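Local coordinates for hypothetical protein Atu0492 (Agrobacterium tumefaciens, PDB 2GMY), which is of unknown function but, as an AhpD-like member of the carboxymuconolactone decarboxylase family, probably takes part in antioxidant defence, at residues I35-S43 against V52-D62; E83-A94 against A107-F115. All blocks are in the same frame, centred on the assembly; numbering follows the deposited sequence.

Contact 1 (I35-S43 against V52-D62); sequences IHLIKLRAS and VDMHVKESRHD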
loop_
_atom_site.group_PDB
_atom_site.type_symbol
_atom_site.label_atom_id
_atom_site.label_comp_id
_atom_site.label_asym_id
_atom_site.label_seq_id
_atom_site.Cartn_x
_atom_site.Cartn_y
_atom_site.Cartn_z
ATOM N N ILE A 35 -12.623 -11.149 -24.036
ATOM C CA ILE A 35 -13.693 -10.819 -23.100
ATOM C C ILE A 35 -13.573 -11.694 -21.843
ATOM O O ILE A 35 -13.634 -11.188 -20.716
ATOM C CB ILE A 35 -15.087 -10.929 -23.760
ATOM C CG1 ILE A 35 -15.199 -9.913 -24.901
ATOM C CG2 ILE A 35 -16.186 -10.691 -22.711
ATOM C CD1 ILE A 35 -16.524 -10.013 -25.685
ATOM N N HIS A 36 -13.369 -12.998 -22.035
ATOM C CA HIS A 36 -13.157 -13.910 -20.903
ATOM C C HIS A 36 -11.974 -13.489 -20.038
ATOM O O HIS A 36 -12.059 -13.469 -18.810
ATOM C CB HIS A 36 -12.899 -15.330 -21.397
ATOM C CG HIS A 36 -14.078 -15.954 -22.066
ATOM N ND1 HIS A 36 -15.358 -15.827 -21.574
ATOM C CD2 HIS A 36 -14.169 -16.731 -23.171
ATOM C CE1 HIS A 36 -16.192 -16.495 -22.355
ATOM N NE2 HIS A 36 -15.495 -17.049 -23.331
ATOM N N LEU A 37 -10.871 -13.169 -20.692
ATOM C CA LEU A 37 -9.647 -12.753 -20.007
ATOM C C LEU A 37 -9.876 -11.497 -19.172
ATOM O O LEU A 37 -9.453 -11.418 -18.013
ATOM C CB LEU A 37 -8.568 -12.504 -21.063
ATOM C CG LEU A 37 -7.193 -12.073 -20.561
ATOM C CD1 LEU A 37 -6.156 -12.485 -21.584
ATOM C CD2 LEU A 37 -7.134 -10.561 -20.256
ATOM N N ILE A 38 -10.504 -10.494 -19.779
ATOM C CA ILE A 38 -10.802 -9.243 -19.073
ATOM C C ILE A 38 -11.657 -9.516 -17.832
ATOM O O ILE A 38 -11.357 -9.016 -16.732
ATOM C CB ILE A 38 -11.530 -8.244 -20.008
ATOM C CG1 ILE A 38 -10.568 -7.693 -21.053
ATOM C CG2 ILE A 38 -12.193 -7.135 -19.188
ATOM C CD1 ILE A 38 -11.293 -7.086 -22.274
ATOM N N LYS A 39 -12.717 -10.306 -18.005
ATOM C CA LYS A 39 -13.653 -10.551 -16.905
ATOM C C LYS A 39 -13.020 -11.360 -15.787
ATOM O O LYS A 39 -13.198 -11.046 -14.606
ATOM C CB LYS A 39 -14.912 -11.255 -17.403
ATOM C CG LYS A 39 -15.815 -10.344 -18.224
ATOM C CD LYS A 39 -16.966 -11.154 -18.800
ATOM C CE LYS A 39 -17.981 -10.250 -19.434
ATOM N NZ LYS A 39 -19.268 -10.979 -19.558
ATOM N N LEU A 40 -12.271 -12.397 -16.154
ATOM C CA LEU A 40 -11.678 -13.275 -15.144
ATOM C C LEU A 40 -10.590 -12.532 -14.381
ATOM O O LEU A 40 -10.574 -12.533 -13.143
ATOM C CB LEU A 40 -11.136 -14.560 -15.785
ATOM C CG LEU A 40 -10.459 -15.555 -14.832
ATOM C CD1 LEU A 40 -11.374 -15.957 -13.670
ATOM C CD2 LEU A 40 -10.025 -16.766 -15.622
ATOM N N ARG A 41 -9.702 -11.866 -15.107
ATOM C CA ARG A 41 -8.587 -11.182 -14.431
ATOM C C ARG A 41 -9.052 -10.064 -13.496
ATOM O O ARG A 41 -8.616 -10.006 -12.333
ATOM C CB ARG A 41 -7.552 -10.656 -15.435
ATOM C CG ARG A 41 -6.382 -9.918 -14.781
ATOM C CD ARG A 41 -5.582 -10.786 -13.808
ATOM N NE ARG A 41 -4.611 -9.927 -13.124
ATOM C CZ ARG A 41 -3.925 -10.285 -12.045
ATOM N NH1 ARG A 41 -4.070 -11.510 -11.525
ATOM N NH2 ARG A 41 -3.083 -9.413 -11.495
ATOM N N ALA A 42 -9.959 -9.204 -13.972
ATOM C CA ALA A 42 -10.455 -8.107 -13.133
ATOM C C ALA A 42 -11.160 -8.657 -11.896
ATOM O O ALA A 42 -11.005 -8.129 -10.789
ATOM C CB ALA A 42 -11.371 -7.177 -13.931
ATOM N N SER A 43 -11.928 -9.732 -12.090
ATOM C CA SER A 43 -12.632 -10.351 -10.964
ATOM C C SER A 43 -11.676 -10.897 -9.897
ATOM O O SER A 43 -11.938 -10.763 -8.696
ATOM C CB SER A 43 -13.574 -11.450 -11.463
ATOM O OG SER A 43 -14.563 -10.889 -12.311
ATOM N N VAL A 52 -15.596 -14.643 -10.352
ATOM C CA VAL A 52 -14.564 -15.613 -10.734
ATOM C C VAL A 52 -15.197 -16.967 -11.053
ATOM O O VAL A 52 -14.898 -17.572 -12.070
ATOM C CB VAL A 52 -13.455 -15.762 -9.664
ATOM C CG1 VAL A 52 -12.543 -16.956 -9.981
ATOM C CG2 VAL A 52 -12.632 -14.467 -9.574
ATOM N N ASP A 53 -16.103 -17.413 -10.195
ATOM C CA ASP A 53 -16.769 -18.699 -10.416
ATOM C C ASP A 53 -17.446 -18.722 -11.782
ATOM O O ASP A 53 -17.284 -19.680 -12.547
ATOM C CB ASP A 53 -17.801 -18.980 -9.330
ATOM C CG ASP A 53 -18.398 -20.381 -9.448
ATOM O OD1 ASP A 53 -17.625 -21.353 -9.329
ATOM O OD2 ASP A 53 -19.630 -20.490 -9.639
ATOM N N MET A 54 -18.187 -17.657 -12.081
ATOM C CA MET A 54 -18.895 -17.519 -13.348
ATOM C C MET A 54 -17.941 -17.530 -14.538
ATOM O O MET A 54 -18.166 -18.225 -15.539
ATOM C CB MET A 54 -19.692 -16.213 -13.343
ATOM C CG MET A 54 -20.637 -16.027 -14.529
ATOM S SD MET A 54 -21.553 -14.447 -14.472
ATOM C CE MET A 54 -22.345 -14.568 -12.894
ATOM N N HIS A 55 -16.866 -16.760 -14.430
ATOM C CA HIS A 55 -15.999 -16.568 -15.593
ATOM C C HIS A 55 -15.016 -17.703 -15.821
ATOM O O HIS A 55 -14.591 -17.924 -16.952
ATOM C CB HIS A 55 -15.356 -15.180 -15.557
ATOM C CG HIS A 55 -16.375 -14.088 -15.510
ATOM N ND1 HIS A 55 -17.391 -14.001 -16.438
ATOM C CD2 HIS A 55 -16.568 -13.069 -14.643
ATOM C CE1 HIS A 55 -18.163 -12.970 -16.144
ATOM N NE2 HIS A 55 -17.682 -12.385 -15.065
ATOM N N VAL A 56 -14.673 -18.425 -14.757
ATOM C CA VAL A 56 -13.946 -19.688 -14.882
ATOM C C VAL A 56 -14.789 -20.637 -15.764
ATOM O O VAL A 56 -14.292 -21.209 -16.744
ATOM C CB VAL A 56 -13.686 -20.319 -13.501
ATOM C CG1 VAL A 56 -13.332 -21.809 -13.641
ATOM C CG2 VAL A 56 -12.560 -19.575 -12.772
ATOM N N LYS A 57 -16.069 -20.756 -15.427
ATOM C CA LYS A 57 -16.974 -21.677 -16.138
ATOM C C LYS A 57 -17.177 -21.249 -17.586
ATOM O O LYS A 57 -17.162 -22.091 -18.496
ATOM C CB LYS A 57 -18.304 -21.797 -15.396
ATOM C CG LYS A 57 -18.179 -22.622 -14.113
ATOM C CD LYS A 57 -19.358 -22.413 -13.178
ATOM C CE LYS A 57 -19.198 -23.235 -11.918
ATOM N NZ LYS A 57 -20.276 -22.946 -10.917
ATOM N N GLU A 58 -17.346 -19.948 -17.811
ATOM C CA GLU A 58 -17.481 -19.440 -19.192
ATOM C C GLU A 58 -16.232 -19.676 -20.039
ATOM O O GLU A 58 -16.334 -20.062 -21.210
ATOM C CB GLU A 58 -17.849 -17.962 -19.219
ATOM C CG GLU A 58 -19.223 -17.668 -18.645
ATOM C CD GLU A 58 -19.390 -16.204 -18.311
ATOM O OE1 GLU A 58 -18.371 -15.542 -18.002
ATOM O OE2 GLU A 58 -20.538 -15.710 -18.346
ATOM N N SER A 59 -15.056 -19.428 -19.454
ATOM C CA SER A 59 -13.778 -19.657 -20.138
ATOM C C SER A 59 -13.629 -21.131 -20.500
ATOM O O SER A 59 -13.235 -21.470 -21.613
ATOM C CB SER A 59 -12.607 -19.217 -19.254
ATOM O OG SER A 59 -12.687 -17.833 -18.989
ATOM N N ARG A 60 -13.964 -21.992 -19.549
ATOM C CA ARG A 60 -13.862 -23.437 -19.747
ATOM C C ARG A 60 -14.783 -23.872 -20.885
ATOM O O ARG A 60 -14.410 -24.696 -21.731
ATOM C CB ARG A 60 -14.212 -24.184 -18.466
ATOM C CG ARG A 60 -14.127 -25.715 -18.616
ATOM C CD ARG A 60 -14.411 -26.394 -17.298
ATOM N NE ARG A 60 -13.399 -26.057 -16.294
ATOM C CZ ARG A 60 -13.641 -25.552 -15.085
ATOM N NH1 ARG A 60 -14.878 -25.323 -14.661
ATOM N NH2 ARG A 60 -12.617 -25.285 -14.286
ATOM N N HIS A 61 -15.982 -23.310 -20.900
ATOM C CA HIS A 61 -16.959 -23.669 -21.916
ATOM C C HIS A 61 -16.482 -23.346 -23.335
ATOM O O HIS A 61 -16.773 -24.095 -24.284
ATOM C CB HIS A 61 -18.273 -22.971 -21.646
ATOM C CG HIS A 61 -19.360 -23.404 -22.572
ATOM N ND1 HIS A 61 -19.883 -24.678 -22.544
ATOM C CD2 HIS A 61 -19.973 -22.761 -23.594
ATOM C CE1 HIS A 61 -20.812 -24.787 -23.479
ATOM N NE2 HIS A 61 -20.880 -23.641 -24.135
ATOM N N ASP A 62 -15.763 -22.233 -23.479
ATOM C CA ASP A 62 -15.236 -21.818 -24.782
ATOM C C ASP A 62 -13.900 -22.472 -25.132
ATOM O O ASP A 62 -13.242 -22.071 -26.095
ATOM C CB ASP A 62 -15.180 -20.287 -24.898
ATOM C CG ASP A 62 -16.523 -19.685 -25.279
ATOM O OD1 ASP A 62 -17.448 -20.446 -25.660
ATOM O OD2 ASP A 62 -16.669 -18.446 -25.217
HETATM O O HOH W 1 -16.516 -14.528 -19.563
HETATM O O HOH W 2 -20.554 -13.064 -18.351
#
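His-55 and Lys-39 meet in what is probably the AhpD-like active-site region, for a CXXC pair straddles the start of the helix that carries His-55, and AhpD relatives place a histidine four residues after the second cysteine. Helices 35-43 and 52-61 run nearly antiparallel, their directions 152° apart. Lys-39 lays its aliphatic chain over one face of the His-55 imidazole, with CB centred 3.6 Å from the ring centroid in a CH-pi contact. Its CG stands anti to the carbonyl carbon (chi1 -72°), and the extended chain beyond it carries NZ past the ring to a salt bridge with Glu-22. A long, flexible lysine suits this place because its methylenes pack while its ammonium reaches polar partners. Water 2 links NZ to Glu-58 OE2. One turn earlier, His-36 lies with one face over Ser-59 CA, and its ring edge is held at both nitrogens. NE2 donates to Asp-62 OD2 over 2.6 Å, nearly straight at 173°, in the plane of the imidazole but tilted out of the plane of the carboxylate, on its anti side. ND1 is 2.7 Å from water 1, which donates to Glu-58 OE1. The apolar flank belongs to Leu-40, whose CD1 touches Val-56 CG2 at 3.9 Å and Val-52 CG1 at 4.0 Å; being apolar, leucine and valine suit this buried side of the helix pair. Ser-43 is small enough to sit against the other helix, its CB 3.7 Å from Val-52 CG2. Ser-59 OG turns back to His-55 O at 2.8 Å, satisfying a buried hydroxyl within its own helix. Two waters thus tie helix 35-43 to the carboxylate of Glu-58 on the facing helix, a polar network that fixes the rotation of the His-36 ring.

Contact 2 (E83-A94 against A107-F115); sequences EQERALLGWVDA and AFETLRAHF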
loop_
_atom_site.group_PDB
_atom_site.type_symbol
_atom_site.label_atom_id
_atom_site.label_comp_id
_atom_site.label_asym_id
_atom_site.label_seq_id
_atom_site.Cartn_x
_atom_site.Cartn_y
_atom_site.Cartn_z
ATOM N N GLU A 83 1.983 -12.902 -26.243
ATOM C CA GLU A 83 2.391 -11.514 -26.031
ATOM C C GLU A 83 1.184 -10.570 -26.094
ATOM O O GLU A 83 1.087 -9.627 -25.315
ATOM C CB GLU A 83 3.490 -11.083 -27.010
ATOM C CG GLU A 83 4.835 -11.771 -26.719
ATOM C CD GLU A 83 5.291 -11.621 -25.258
ATOM O OE1 GLU A 83 5.374 -10.471 -24.766
ATOM O OE2 GLU A 83 5.579 -12.655 -24.597
ATOM N N GLN A 84 0.253 -10.861 -26.995
ATOM C CA GLN A 84 -0.973 -10.075 -27.087
ATOM C C GLN A 84 -1.790 -10.175 -25.796
ATOM O O GLN A 84 -2.254 -9.160 -25.279
ATOM C CB GLN A 84 -1.825 -10.549 -28.254
ATOM C CG GLN A 84 -3.081 -9.725 -28.441
ATOM C CD GLN A 84 -3.839 -10.110 -29.695
ATOM O OE1 GLN A 84 -3.902 -11.285 -30.061
ATOM N NE2 GLN A 84 -4.457 -9.115 -30.342
ATOM N N GLU A 85 -1.969 -11.396 -25.291
ATOM C CA GLU A 85 -2.677 -11.588 -24.006
ATOM C C GLU A 85 -1.970 -10.849 -22.867
ATOM O O GLU A 85 -2.630 -10.226 -22.012
ATOM C CB GLU A 85 -2.808 -13.071 -23.657
ATOM C CG GLU A 85 -3.786 -13.782 -24.566
ATOM C CD GLU A 85 -3.825 -15.290 -24.361
ATOM O OE1 GLU A 85 -2.773 -15.894 -24.059
ATOM O OE2 GLU A 85 -4.919 -15.868 -24.518
ATOM N N ARG A 86 -0.638 -10.915 -22.842
ATOM C CA ARG A 86 0.115 -10.173 -21.827
ATOM C C ARG A 86 -0.101 -8.672 -21.902
ATOM O O ARG A 86 -0.180 -7.997 -20.872
ATOM C CB ARG A 86 1.614 -10.473 -21.884
ATOM C CG ARG A 86 1.924 -11.899 -21.533
ATOM C CD ARG A 86 3.429 -12.153 -21.566
ATOM N NE ARG A 86 4.111 -11.524 -20.431
ATOM C CZ ARG A 86 4.121 -12.017 -19.190
ATOM N NH1 ARG A 86 3.500 -13.161 -18.905
ATOM N NH2 ARG A 86 4.752 -11.353 -18.228
ATOM N N ALA A 87 -0.195 -8.150 -23.123
ATOM C CA ALA A 87 -0.430 -6.729 -23.323
ATOM C C ALA A 87 -1.794 -6.369 -22.746
ATOM O O ALA A 87 -1.952 -5.380 -22.036
ATOM C CB ALA A 87 -0.373 -6.410 -24.796
ATOM N N LEU A 88 -2.786 -7.199 -23.038
ATOM C CA LEU A 88 -4.131 -6.972 -22.532
ATOM C C LEU A 88 -4.169 -7.077 -21.002
ATOM O O LEU A 88 -4.717 -6.208 -20.340
ATOM C CB LEU A 88 -5.098 -7.973 -23.173
ATOM C CG LEU A 88 -6.573 -7.896 -22.775
ATOM C CD1 LEU A 88 -7.131 -6.478 -22.895
ATOM C CD2 LEU A 88 -7.392 -8.888 -23.612
ATOM N N LEU A 89 -3.557 -8.127 -20.452
ATOM C CA LEU A 89 -3.515 -8.329 -18.988
ATOM C C LEU A 89 -2.892 -7.130 -18.262
ATOM O O LEU A 89 -3.398 -6.685 -17.225
ATOM C CB LEU A 89 -2.760 -9.617 -18.652
ATOM C CG LEU A 89 -3.560 -10.892 -18.916
ATOM C CD1 LEU A 89 -2.648 -12.095 -19.114
ATOM C CD2 LEU A 89 -4.584 -11.143 -17.797
ATOM N N GLY A 90 -1.806 -6.591 -18.813
ATOM C CA GLY A 90 -1.173 -5.394 -18.224
ATOM C C GLY A 90 -2.146 -4.230 -18.110
ATOM O O GLY A 90 -2.150 -3.482 -17.108
ATOM N N TRP A 91 -2.997 -4.086 -19.129
ATOM C CA TRP A 91 -3.971 -3.001 -19.157
ATOM C C TRP A 91 -5.139 -3.296 -18.226
ATOM O O TRP A 91 -5.612 -2.401 -17.502
ATOM C CB TRP A 91 -4.469 -2.795 -20.578
ATOM C CG TRP A 91 -5.295 -1.568 -20.798
ATOM C CD1 TRP A 91 -6.598 -1.526 -21.229
ATOM C CD2 TRP A 91 -4.886 -0.198 -20.644
ATOM N NE1 TRP A 91 -7.019 -0.226 -21.357
ATOM C CE2 TRP A 91 -5.994 0.611 -21.003
ATOM C CE3 TRP A 91 -3.699 0.423 -20.245
ATOM C CZ2 TRP A 91 -5.948 2.013 -20.964
ATOM C CZ3 TRP A 91 -3.651 1.828 -20.215
ATOM C CH2 TRP A 91 -4.771 2.597 -20.579
ATOM N N VAL A 92 -5.615 -4.539 -18.238
ATOM C CA VAL A 92 -6.647 -4.918 -17.269
ATOM C C VAL A 92 -6.192 -4.596 -15.841
ATOM O O VAL A 92 -6.940 -3.996 -15.061
ATOM C CB VAL A 92 -7.044 -6.395 -17.406
ATOM C CG1 VAL A 92 -7.977 -6.823 -16.271
ATOM C CG2 VAL A 92 -7.703 -6.627 -18.754
ATOM N N ASP A 93 -4.966 -4.989 -15.508
ATOM C CA ASP A 93 -4.423 -4.709 -14.181
ATOM C C ASP A 93 -4.344 -3.198 -13.901
ATOM O O ASP A 93 -4.835 -2.729 -12.860
ATOM C CB ASP A 93 -3.039 -5.343 -14.054
ATOM C CG ASP A 93 -3.101 -6.855 -13.912
ATOM O OD1 ASP A 93 -4.165 -7.449 -14.182
ATOM O OD2 ASP A 93 -2.069 -7.445 -13.523
ATOM N N ALA A 94 -3.751 -2.444 -14.827
ATOM C CA ALA A 94 -3.520 -1.005 -14.606
ATOM C C ALA A 94 -4.828 -0.239 -14.434
ATOM O O ALA A 94 -4.952 0.650 -13.575
ATOM C CB ALA A 94 -2.692 -0.405 -15.760
ATOM N N ALA A 107 2.187 0.627 -19.945
ATOM C CA ALA A 107 1.049 -0.279 -20.109
ATOM C C ALA A 107 0.188 0.073 -21.333
ATOM O O ALA A 107 -0.262 -0.816 -22.070
ATOM C CB ALA A 107 0.196 -0.294 -18.842
ATOM N N PHE A 108 -0.026 1.366 -21.562
ATOM C CA PHE A 108 -0.818 1.782 -22.709
ATOM C C PHE A 108 -0.070 1.516 -24.024
ATOM O O PHE A 108 -0.672 1.060 -25.005
ATOM C CB PHE A 108 -1.202 3.259 -22.600
ATOM C CG PHE A 108 -2.075 3.721 -23.722
ATOM C CD1 PHE A 108 -3.371 3.236 -23.855
ATOM C CD2 PHE A 108 -1.581 4.602 -24.686
ATOM C CE1 PHE A 108 -4.188 3.642 -24.912
ATOM C CE2 PHE A 108 -2.390 5.026 -25.742
ATOM C CZ PHE A 108 -3.691 4.532 -25.866
ATOM N N GLU A 109 1.237 1.794 -24.039
ATOM C CA GLU A 109 2.064 1.587 -25.236
ATOM C C GLU A 109 2.066 0.115 -25.669
ATOM O O GLU A 109 1.953 -0.212 -26.858
ATOM C CB GLU A 109 3.503 2.057 -24.972
ATOM C CG GLU A 109 4.420 1.924 -26.174
ATOM C CD GLU A 109 5.869 2.285 -25.880
ATOM O OE1 GLU A 109 6.289 2.266 -24.695
ATOM O OE2 GLU A 109 6.599 2.565 -26.851
ATOM N N THR A 110 2.221 -0.770 -24.692
ATOM C CA THR A 110 2.235 -2.205 -24.953
ATOM C C THR A 110 0.875 -2.655 -25.495
ATOM O O THR A 110 0.793 -3.456 -26.429
ATOM C CB THR A 110 2.627 -2.944 -23.666
ATOM O OG1 THR A 110 3.936 -2.497 -23.264
ATOM C CG2 THR A 110 2.633 -4.444 -23.858
ATOM N N LEU A 111 -0.199 -2.116 -24.924
ATOM C CA LEU A 111 -1.541 -2.411 -25.423
ATOM C C LEU A 111 -1.704 -1.959 -26.876
ATOM O O LEU A 111 -2.211 -2.713 -27.721
ATOM C CB LEU A 111 -2.591 -1.758 -24.519
ATOM C CG LEU A 111 -4.050 -2.056 -24.899
ATOM C CD1 LEU A 111 -4.467 -3.458 -24.489
ATOM C CD2 LEU A 111 -4.972 -0.999 -24.303
ATOM N N ARG A 112 -1.236 -0.743 -27.152
ATOM C CA ARG A 112 -1.335 -0.146 -28.489
ATOM C C ARG A 112 -0.598 -0.959 -29.536
ATOM O O ARG A 112 -0.963 -0.942 -30.712
ATOM C CB ARG A 112 -0.752 1.259 -28.479
ATOM C CG ARG A 112 -1.758 2.330 -28.284
ATOM C CD ARG A 112 -1.069 3.693 -28.308
ATOM N NE ARG A 112 -0.834 4.198 -29.656
ATOM C CZ ARG A 112 0.360 4.483 -30.178
ATOM N NH1 ARG A 112 1.480 4.288 -29.469
ATOM N NH2 ARG A 112 0.429 4.943 -31.429
ATOM N N ALA A 113 0.459 -1.644 -29.114
ATOM C CA ALA A 113 1.216 -2.494 -30.024
ATOM C C ALA A 113 0.319 -3.556 -30.684
ATOM O O ALA A 113 0.494 -3.895 -31.859
ATOM C CB ALA A 113 2.378 -3.130 -29.293
ATOM N N HIS A 114 -0.700 -4.010 -29.953
ATOM C CA HIS A 114 -1.480 -5.196 -30.337
ATOM C C HIS A 114 -2.932 -4.941 -30.697
ATOM O O HIS A 114 -3.615 -5.850 -31.162
ATOM C CB HIS A 114 -1.447 -6.211 -29.199
ATOM C CG HIS A 114 -0.091 -6.776 -28.955
ATOM N ND1 HIS A 114 0.399 -7.847 -29.664
ATOM C CD2 HIS A 114 0.892 -6.400 -28.103
ATOM C CE1 HIS A 114 1.625 -8.116 -29.252
ATOM N NE2 HIS A 114 1.948 -7.254 -28.306
ATOM N N PHE A 115 -3.418 -3.727 -30.432
ATOM C CA PHE A 115 -4.831 -3.420 -30.626
ATOM C C PHE A 115 -5.021 -2.062 -31.274
ATOM O O PHE A 115 -4.283 -1.118 -30.990
ATOM C CB PHE A 115 -5.576 -3.445 -29.273
ATOM C CG PHE A 115 -5.632 -4.811 -28.636
ATOM C CD1 PHE A 115 -6.571 -5.748 -29.054
ATOM C CD2 PHE A 115 -4.719 -5.165 -27.641
ATOM C CE1 PHE A 115 -6.622 -7.007 -28.467
ATOM C CE2 PHE A 115 -4.761 -6.430 -27.048
ATOM C CZ PHE A 115 -5.705 -7.345 -27.461
HETATM O O HOH W 3 -0.165 -3.416 -21.198
#
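Helices 83-94 and 107-114 run roughly antiparallel, 142° between their directions, and Ala-87 CA comes within 4.9 Å of Leu-111 CA. They form an antiparallel helix pair near the edge of the all-helical AhpD-like fold. Alanine suits this close approach: its small CB lies 3.5 Å from His-114 CD2 and also touches Thr-110 CG2. Leu-111 presses one methyl onto the indole of Trp-91, CD2 standing 3.5 Å from the centroid of the five-membered ring and almost on its normal. Chi1 of Trp-91 (-170°) sets CG anti to the backbone N, extending the indole to helix 107-114. There the six-membered ring runs alongside Phe-108, CH2 meeting CD1 at 3.6 Å, the two ring planes inclined at 52°. Trp-91 hydrogen-bonds through NE1 to Thr-124 OG1 on helix 117-139, so this side chain is buried with its one polar atom satisfied. At the other end, Gln-84 CA stands over one face of the His-114 ring, offset toward the rim and 3.8 Å from the ring centroid, a CH-pi contact. The extended Gln-84 chain crosses the Phe-115 side chain at about a right angle, CG against CZ, while NE2 makes a weak hydrogen bond to His-114 O. Between these ends, water 3 bridges the backbones, donating to Ala-87 O at 2.8 Å and Ala-107 O at 2.7 Å, where the bond from Trp-91 N to Ala-87 O is weak.

Contact 1 closes before contact 2 opens along the chain, and their centres lie about 18 Å apart, yet they are joined directly. Helix 32-45 meets helix 83-96: Leu-37 packs against Leu-88 and Leu-89, and Arg-41 NE forms a salt bridge with Asp-93 OD1 at 2.7 Å. Leu-37, Arg-41 and Leu-89 face this seam and take no part in the contacts, whereas Leu-88 serves both; helix 117-139 packs against both contacts. Contact 1 lies nearer the centre of the chain and borders a second subunit; contact 2 lies farther out, with Trp-91 and Phe-108 packing against a third. The probable active-site helices are thus linked, through helix 83-96, to a part of the chain that meets another subunit.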